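Cellulosomal scaffoldin adaptor protein B (Acetivibrio cellulolyticus, PDB 3BWZ) is a cellulosomal adaptor scaffoldin, represented here by one of its type II cohesin modules, which probably docks a type II dockerin of a partner scaffoldin during cellulosome assembly. Local coordinates at residues A[4-9]-A[158-163]; A[24-29]-A[112-117]. One frame throughout, in Å; residues are numbered along the deposited sequence. Where two conformers were deposited one is given.

Interaction 1 (A[4-9]-A[158-163]); sequences TSSIEI and SVIQPA
Ile160 and Ile7 share the shortest and straightest of four backbone bonds: the amide N of Ile160 reaches O of Ile7 at 2.8 Å, with an N-H...O angle of 178°. Ser158 N to Ser5 O (3.0 Å), Ile7 N to Ser158 O (2.9 Å) and Ile9 N to Ile160 O (3.2 Å) complete the staggered ladder of two parallel strands, whose short segments run at 9° to each other. Here the first and last strands of the cohesin β-sandwich lie next to each other.

On the face carrying Glu8 and Ile160, Glu8 reaches out fully extended. With CG anti to the backbone N (chi1 -175°), its flat end lies against Ile160, the carboxylate carbon CD 3.6 Å from CG2. On the other face, Ile7 and Val159 lie side by side, CG2 to CG2 at 4.0 Å, while Ile7 also packs against Leu145 and Ile26.

The ladder ends at the Ile160 carbonyl; Gln161 follows, ahead of a cis peptide to Pro162, and its OE1 bonds to Phe130 N. Beyond the proline, strand 158-165 passes from 6-11 to 126-130: Ala163 bonds through its backbone to Ile128, yet its CB still touches CG2 of Ile9 at 3.7 Å. Main-chain bonds thus hold the pairing, which depends little on side-chain identity, with apolar contacts on the Ile7 and Val159 face and the Glu8-Ile160 contact on the other.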
ATOM      1  N   THR A   4       1.021 -16.315  11.588  1.00 27.12           N
ATOM      2  CA  THR A   4       0.056 -15.221  11.464  1.00 23.95           C
ATOM      3  C   THR A   4       0.181 -14.610  10.066  1.00 18.28           C
ATOM      4  O   THR A   4       1.273 -14.419   9.518  1.00 19.60           O
ATOM      5  CB  THR A   4       0.133 -14.136  12.577  1.00 26.98           C
ATOM      6  OG1 THR A   4       0.635 -12.900  12.063  1.00 31.82           O
ATOM      7  CG2 THR A   4       0.965 -14.607  13.771  1.00 28.11           C
ATOM      8  N   SER A   5      -0.976 -14.367   9.498  1.00 13.98           N
ATOM      9  CA  SER A   5      -1.080 -13.823   8.167  1.00 11.30           C
ATOM     10  C   SER A   5      -1.568 -12.388   8.267  1.00 10.39           C
ATOM     11  O   SER A   5      -2.496 -12.117   9.019  1.00 11.92           O
ATOM     12  CB  SER A   5      -2.053 -14.648   7.336  1.00 14.12           C
ATOM     13  OG  SER A   5      -1.574 -15.972   7.129  1.00 16.77           O
ATOM     14  N   SER A   6      -0.947 -11.472   7.539  1.00  9.12           N
ATOM     15  CA  SER A   6      -1.273 -10.068   7.705  1.00  8.72           C
ATOM     16  C   SER A   6      -0.865  -9.230   6.504  1.00  7.86           C
ATOM     17  O   SER A   6      -0.010  -9.620   5.700  1.00  7.94           O
ATOM     18  CB  SER A   6      -0.597  -9.487   8.949  1.00  9.51           C
ATOM     19  OG  SER A   6       0.819  -9.560   8.818  1.00 10.50           O
ATOM     20  N   ILE A   7      -1.460  -8.040   6.448  1.00  7.69           N
ATOM     21  CA  ILE A   7      -0.978  -6.935   5.620  1.00  7.11           C
ATOM     22  C   ILE A   7      -0.869  -5.741   6.554  1.00  6.99           C
ATOM     23  O   ILE A   7      -1.726  -5.553   7.427  1.00  8.13           O
ATOM     24  CB  ILE A   7      -1.897  -6.672   4.414  1.00  7.46           C
ATOM     25  CG1 ILE A   7      -1.317  -5.567   3.520  1.00  7.28           C
ATOM     26  CG2 ILE A   7      -3.330  -6.387   4.832  1.00  8.27           C
ATOM     27  CD1 ILE A   7      -2.015  -5.458   2.153  1.00  8.87           C
ATOM     28  N   GLU A   8       0.187  -4.950   6.391  1.00  7.35           N
ATOM     29  CA  GLU A   8       0.499  -3.846   7.279  1.00  7.57           C
ATOM     30  C   GLU A   8       1.049  -2.681   6.502  1.00  6.92           C
ATOM     31  O   GLU A   8       1.828  -2.857   5.567  1.00  8.19           O
ATOM     32  CB  GLU A   8       1.541  -4.279   8.326  1.00  8.47           C
ATOM     33  CG  GLU A   8       1.844  -3.211   9.392  1.00  9.88           C
ATOM     34  CD  GLU A   8       2.734  -3.670  10.530  1.00 11.28           C
ATOM     35  OE1 GLU A   8       3.187  -4.812  10.521  1.00 14.33           O
ATOM     36  OE2 GLU A   8       2.981  -2.843  11.440  1.00 13.83           O
ATOM     37  N   ILE A   9       0.731  -1.475   6.948  1.00  6.81           N
ATOM     38  CA  ILE A   9       1.393  -0.266   6.482  1.00  6.72           C
ATOM     39  C   ILE A   9       2.506   0.066   7.471  1.00  7.35           C
ATOM     40  O   ILE A   9       2.241   0.338   8.619  1.00  8.70           O
ATOM     41  CB  ILE A   9       0.437   0.922   6.352  1.00  7.61           C
ATOM     42  CG1 ILE A   9      -0.788   0.558   5.520  1.00  9.63           C
ATOM     43  CG2 ILE A   9       1.163   2.146   5.828  1.00  8.74           C
ATOM     44  CD1 ILE A   9      -1.871   1.664   5.475  1.00  9.74           C
ATOM     45  N   SER A 158      -4.942 -10.447   9.198  1.00 10.74           N
ATOM     46  CA  SER A 158      -5.135  -9.175   9.864  0.50 10.32           C
ATOM     47  C   SER A 158      -4.745  -8.030   8.941  1.00  8.46           C
ATOM     48  O   SER A 158      -3.919  -8.189   8.029  1.00  9.45           O
ATOM     49  CB  SER A 158      -4.306  -9.133  11.133  0.50 11.32           C
ATOM     50  OG  SER A 158      -2.953  -9.356  10.802  0.50 12.65           O
ATOM     51  N   VAL A 159      -5.340  -6.877   9.201  1.00  8.72           N
ATOM     52  CA  VAL A 159      -5.047  -5.653   8.482  1.00  8.45           C
ATOM     53  C   VAL A 159      -4.545  -4.653   9.513  1.00  8.82           C
ATOM     54  O   VAL A 159      -5.333  -4.135  10.323  1.00 10.21           O
ATOM     55  CB  VAL A 159      -6.276  -5.137   7.703  1.00  8.67           C
ATOM     56  CG1 VAL A 159      -5.904  -3.873   6.955  1.00  9.61           C
ATOM     57  CG2 VAL A 159      -6.797  -6.201   6.752  1.00  9.57           C
ATOM     58  N   ILE A 160      -3.222  -4.458   9.534  1.00  8.08           N
ATOM     59  CA  ILE A 160      -2.561  -3.709  10.589  1.00  7.96           C
ATOM     60  C   ILE A 160      -2.334  -2.272  10.077  1.00  7.97           C
ATOM     61  O   ILE A 160      -1.474  -2.006   9.242  1.00  8.69           O
ATOM     62  CB  ILE A 160      -1.223  -4.395  11.020  1.00  8.90           C
ATOM     63  CG1 ILE A 160      -1.431  -5.869  11.390  1.00  9.61           C
ATOM     64  CG2 ILE A 160      -0.536  -3.622  12.136  1.00 10.42           C
ATOM     65  CD1 ILE A 160      -0.143  -6.656  11.468  1.00 11.89           C
ATOM     66  N   GLN A 161      -3.154  -1.375  10.596  1.00  9.05           N
ATOM     67  CA  GLN A 161      -3.256  -0.004  10.142  1.00  9.07           C
ATOM     68  C   GLN A 161      -4.200   0.698  11.123  1.00  9.24           C
ATOM     69  O   GLN A 161      -5.064   0.050  11.691  1.00 10.50           O
ATOM     70  CB  GLN A 161      -3.798   0.063   8.695  1.00  9.16           C
ATOM     71  CG  GLN A 161      -5.223  -0.479   8.514  1.00 10.18           C
ATOM     72  CD  GLN A 161      -6.298   0.524   8.757  1.00 10.30           C
ATOM     73  OE1 GLN A 161      -6.095   1.721   8.606  1.00  9.75           O
ATOM     74  NE2 GLN A 161      -7.493   0.031   9.087  1.00 14.54           N
ATOM     75  N   PRO A 162      -4.081   2.018  11.307  1.00  9.37           N
ATOM     76  CA  PRO A 162      -3.252   2.939  10.568  1.00  9.08           C
ATOM     77  C   PRO A 162      -1.792   2.971  10.988  1.00  9.03           C
ATOM     78  O   PRO A 162      -1.441   2.575  12.101  1.00 11.32           O
ATOM     79  CB  PRO A 162      -3.902   4.293  10.879  1.00 10.38           C
ATOM     80  CG  PRO A 162      -4.413   4.136  12.246  1.00 11.47           C
ATOM     81  CD  PRO A 162      -4.910   2.715  12.309  1.00 11.70           C
ATOM     82  N   ALA A 163      -0.953   3.463  10.088  1.00  9.06           N
ATOM     83  CA  ALA A 163       0.412   3.863  10.426  1.00  9.20           C
ATOM     84  C   ALA A 163       0.331   5.329  10.824  1.00  8.45           C
ATOM     85  O   ALA A 163      -0.307   6.115  10.157  1.00 12.23           O
ATOM     86  CB  ALA A 163       1.333   3.688   9.226  1.00 11.18           C
TER

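Interaction 2 (A[24-29]-A[112-117]); sequences ASINIK and TVAVVK
Ile26 faces Val113 and Ala114 across a classic β bulge in the antiparallel pairing of strands 21-29 and 111-120 of the cohesin sandwich: Ser25 pairs with Val115 and Asn27 with Thr112, one residue against two between them. The carbonyl O of Ile26 accepts the N-H of Val113 at 2.8 Å, and its own N gives a bond to Ala114 O at 3.0 Å. Val113 takes up the extra residue with a near-helical backbone (phi -78°, psi -29°), after which the strand is extended again. Past the bulge, Ala24 and Val116 form a regular hydrogen-bonded pair, N of each to O of the other.

At the bulge's other flank Asn27 and Thr112 stand side by side on the opposite face from Ile26. The hydroxyl OG1 of Thr112 donates to OD1 of Asn27 at 2.7 Å, approaching from above the amide plane, 47° out of it, and so missing the lone-pair directions. This short side-chain bond ties the two strands together where the pair itself has no backbone bonds.

Toward the interior, Val113 wedges its two methyls between isoleucines: CG2 meets CG2 of Ile26 at 3.5 Å, and CG1 meets CG2 of Ile28 at 4.0 Å. Both isoleucines have two conformers, and these two distances hold for one of them. Phe34 of the facing sheet packs on both Val113 and Ile28, and Leu39 and Met41 on Ile26, so the bulge is buried in the sandwich core. Further out, Thr112 N bonds to Thr68 OG1, and the carbonyl O of Val113 receives a bond from NZ of Lys93.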
ATOM      1  N   ALA A  24       6.160   4.719   3.245  1.00  6.68           N
ATOM      2  CA  ALA A  24       5.187   3.742   3.708  1.00  7.19           C
ATOM      3  C   ALA A  24       5.320   2.486   2.842  1.00  7.28           C
ATOM      4  O   ALA A  24       5.000   2.479   1.655  1.00  9.55           O
ATOM      5  CB  ALA A  24       3.775   4.318   3.614  1.00  8.13           C
ATOM      6  N   SER A  25       5.779   1.412   3.461  1.00  6.92           N
ATOM      7  CA  SER A  25       5.888   0.120   2.812  1.00  7.25           C
ATOM      8  C   SER A  25       4.674  -0.716   3.150  1.00  6.92           C
ATOM      9  O   SER A  25       4.291  -0.849   4.309  1.00  8.82           O
ATOM     10  CB  SER A  25       7.149  -0.602   3.294  1.00  8.04           C
ATOM     11  OG  SER A  25       8.301   0.103   2.895  1.00  9.45           O
ATOM     12  N   ILE A  26       4.036  -1.268   2.124  1.00  6.55           N
ATOM     13  CA  ILE A  26       2.866  -2.110   2.281  1.00  6.39           C
ATOM     14  C   ILE A  26       3.351  -3.552   2.283  1.00  5.85           C
ATOM     15  O   ILE A  26       3.748  -4.087   1.252  1.00  6.84           O
ATOM     16  CB  ILE A  26       1.822  -1.893   1.190  1.00  7.38           C
ATOM     17  CG1 ILE A  26       1.355  -0.429   1.117  1.00  9.96           C
ATOM     18  CG2 ILE A  26       0.643  -2.822   1.453  1.00  8.71           C
ATOM     19  CD1 ILE A  26       0.704  -0.081  -0.134  0.50  9.84           C
ATOM     20  N   ASN A  27       3.367  -4.160   3.465  1.00  6.44           N
ATOM     21  CA  ASN A  27       4.021  -5.433   3.699  1.00  6.47           C
ATOM     22  C   ASN A  27       3.011  -6.515   3.999  1.00  7.10           C
ATOM     23  O   ASN A  27       2.165  -6.352   4.887  1.00  8.45           O
ATOM     24  CB  ASN A  27       5.021  -5.352   4.861  1.00  7.72           C
ATOM     25  CG  ASN A  27       6.188  -4.460   4.552  1.00  7.92           C
ATOM     26  OD1 ASN A  27       6.368  -4.010   3.432  1.00  8.16           O
ATOM     27  ND2 ASN A  27       6.989  -4.171   5.567  1.00 10.89           N
ATOM     28  N   ILE A  28       3.132  -7.631   3.292  1.00  7.15           N
ATOM     29  CA  ILE A  28       2.348  -8.818   3.580  1.00  7.61           C
ATOM     30  C   ILE A  28       3.216  -9.882   4.231  1.00  7.24           C
ATOM     31  O   ILE A  28       4.414  -9.930   3.976  1.00  8.06           O
ATOM     32  CB  ILE A  28       1.607  -9.383   2.332  1.00  7.51           C
ATOM     33  CG1 ILE A  28       2.573  -9.941   1.277  0.97  8.67           C
ATOM     34  CG2 ILE A  28       0.684  -8.338   1.731  0.97  9.35           C
ATOM     35  CD1 ILE A  28       1.875 -10.712   0.148  0.97  8.78           C
ATOM     36  N   LYS A  29       2.588 -10.707   5.046  1.00  8.41           N
ATOM     37  CA  LYS A  29       3.220 -11.839   5.679  1.00  9.30           C
ATOM     38  C   LYS A  29       2.316 -13.059   5.575  1.00  8.86           C
ATOM     39  O   LYS A  29       1.156 -13.019   5.986  1.00  9.79           O
ATOM     40  CB  LYS A  29       3.468 -11.553   7.155  1.00 10.82           C
ATOM     41  CG  LYS A  29       4.232 -12.593   7.891  0.50 15.16           C
ATOM     42  CD  LYS A  29       4.573 -12.142   9.295  0.50 15.71           C
ATOM     43  CE  LYS A  29       3.592 -12.615  10.365  0.50 19.81           C
ATOM     44  NZ  LYS A  29       2.229 -12.023  10.209  0.50 24.64           N
ATOM     45  N   THR A 112       7.106  -6.855   0.379  1.00  7.29           N
ATOM     46  CA  THR A 112       6.548  -5.517   0.235  1.00  6.98           C
ATOM     47  C   THR A 112       5.890  -5.429  -1.128  1.00  6.66           C
ATOM     48  O   THR A 112       6.569  -5.567  -2.150  1.00  7.30           O
ATOM     49  CB  THR A 112       7.663  -4.449   0.386  1.00  7.72           C
ATOM     50  OG1 THR A 112       8.281  -4.603   1.673  1.00  8.90           O
ATOM     51  CG2 THR A 112       7.138  -3.037   0.195  1.00  8.28           C
ATOM     52  N   VAL A 113       4.585  -5.228  -1.150  1.00  6.39           N
ATOM     53  CA  VAL A 113       3.871  -5.206  -2.403  1.00  7.23           C
ATOM     54  C   VAL A 113       4.037  -3.895  -3.150  1.00  7.01           C
ATOM     55  O   VAL A 113       3.928  -3.887  -4.367  1.00  9.68           O
ATOM     56  CB  VAL A 113       2.381  -5.567  -2.229  1.00  9.70           C
ATOM     57  CG1 VAL A 113       2.215  -6.956  -1.677  1.00 13.25           C
ATOM     58  CG2 VAL A 113       1.629  -4.603  -1.418  1.00 11.75           C
ATOM     59  N   ALA A 114       4.235  -2.802  -2.423  1.00  6.80           N
ATOM     60  CA  ALA A 114       4.277  -1.472  -2.998  1.00  8.09           C
ATOM     61  C   ALA A 114       4.792  -0.539  -1.929  1.00  7.31           C
ATOM     62  O   ALA A 114       4.711  -0.839  -0.731  1.00  7.27           O
ATOM     63  CB  ALA A 114       2.854  -1.048  -3.447  1.00 12.47           C
ATOM     64  N   VAL A 115       5.274   0.619  -2.378  1.00  7.39           N
ATOM     65  CA  VAL A 115       5.755   1.659  -1.502  1.00  7.63           C
ATOM     66  C   VAL A 115       5.102   2.977  -1.906  1.00  7.19           C
ATOM     67  O   VAL A 115       5.025   3.310  -3.092  1.00  9.05           O
ATOM     68  CB  VAL A 115       7.283   1.755  -1.645  1.00 11.20           C
ATOM     69  CG1 VAL A 115       7.858   2.908  -0.918  1.00 13.59           C
ATOM     70  CG2 VAL A 115       7.932   0.478  -1.176  1.00 12.73           C
ATOM     71  N   VAL A 116       4.628   3.714  -0.903  1.00  7.34           N
ATOM     72  CA  VAL A 116       4.133   5.072  -1.123  1.00  6.73           C
ATOM     73  C   VAL A 116       4.964   5.993  -0.257  1.00  6.83           C
ATOM     74  O   VAL A 116       4.975   5.872   0.963  1.00  7.63           O
ATOM     75  CB  VAL A 116       2.622   5.240  -0.807  1.00  7.68           C
ATOM     76  CG1 VAL A 116       2.206   6.696  -1.093  1.00  9.68           C
ATOM     77  CG2 VAL A 116       1.808   4.264  -1.619  1.00 10.36           C
ATOM     78  N   LYS A 117       5.649   6.935  -0.902  1.00  6.85           N
ATOM     79  CA  LYS A 117       6.409   7.950  -0.217  1.00  7.09           C
ATOM     80  C   LYS A 117       5.551   9.197  -0.049  1.00  6.83           C
ATOM     81  O   LYS A 117       4.837   9.597  -0.952  1.00  7.90           O
ATOM     82  CB  LYS A 117       7.679   8.248  -0.991  1.00  7.91           C
ATOM     83  CG  LYS A 117       8.653   7.086  -0.919  1.00  9.06           C
ATOM     84  CD  LYS A 117       9.816   7.253  -1.873  1.00 11.12           C
ATOM     85  CE  LYS A 117      10.837   6.180  -1.686  1.00 12.28           C
ATOM     86  NZ  LYS A 117      11.651   6.383  -0.462  1.00 16.00           N
TER

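Overall arrangement
Both contacts belong to one layer of the sandwich, in the order 158-165, 6-11, 21-29, 111-120, with centres 10 Å apart. Strands 6-11 and 21-29 are the shared seam: Glu8 N lies 2.9 Å from Asn27 O, a probable hydrogen bond, and Ile7 CD1 packs 3.8 Å from Ile26 CG2, joining the hydrophobic side of interaction 1 to the core under interaction 2. At the strand ends, in one of two Lys29 conformers, NZ lies 2.6 Å from Thr4 OG1, a probable hydrogen bond. Interaction 1 brings the two ends of the module together, whereas interaction 2 lies deeper. In related cohesins the dockerin binds the opposite sheet, so both probably belong to the scaffold behind that surface.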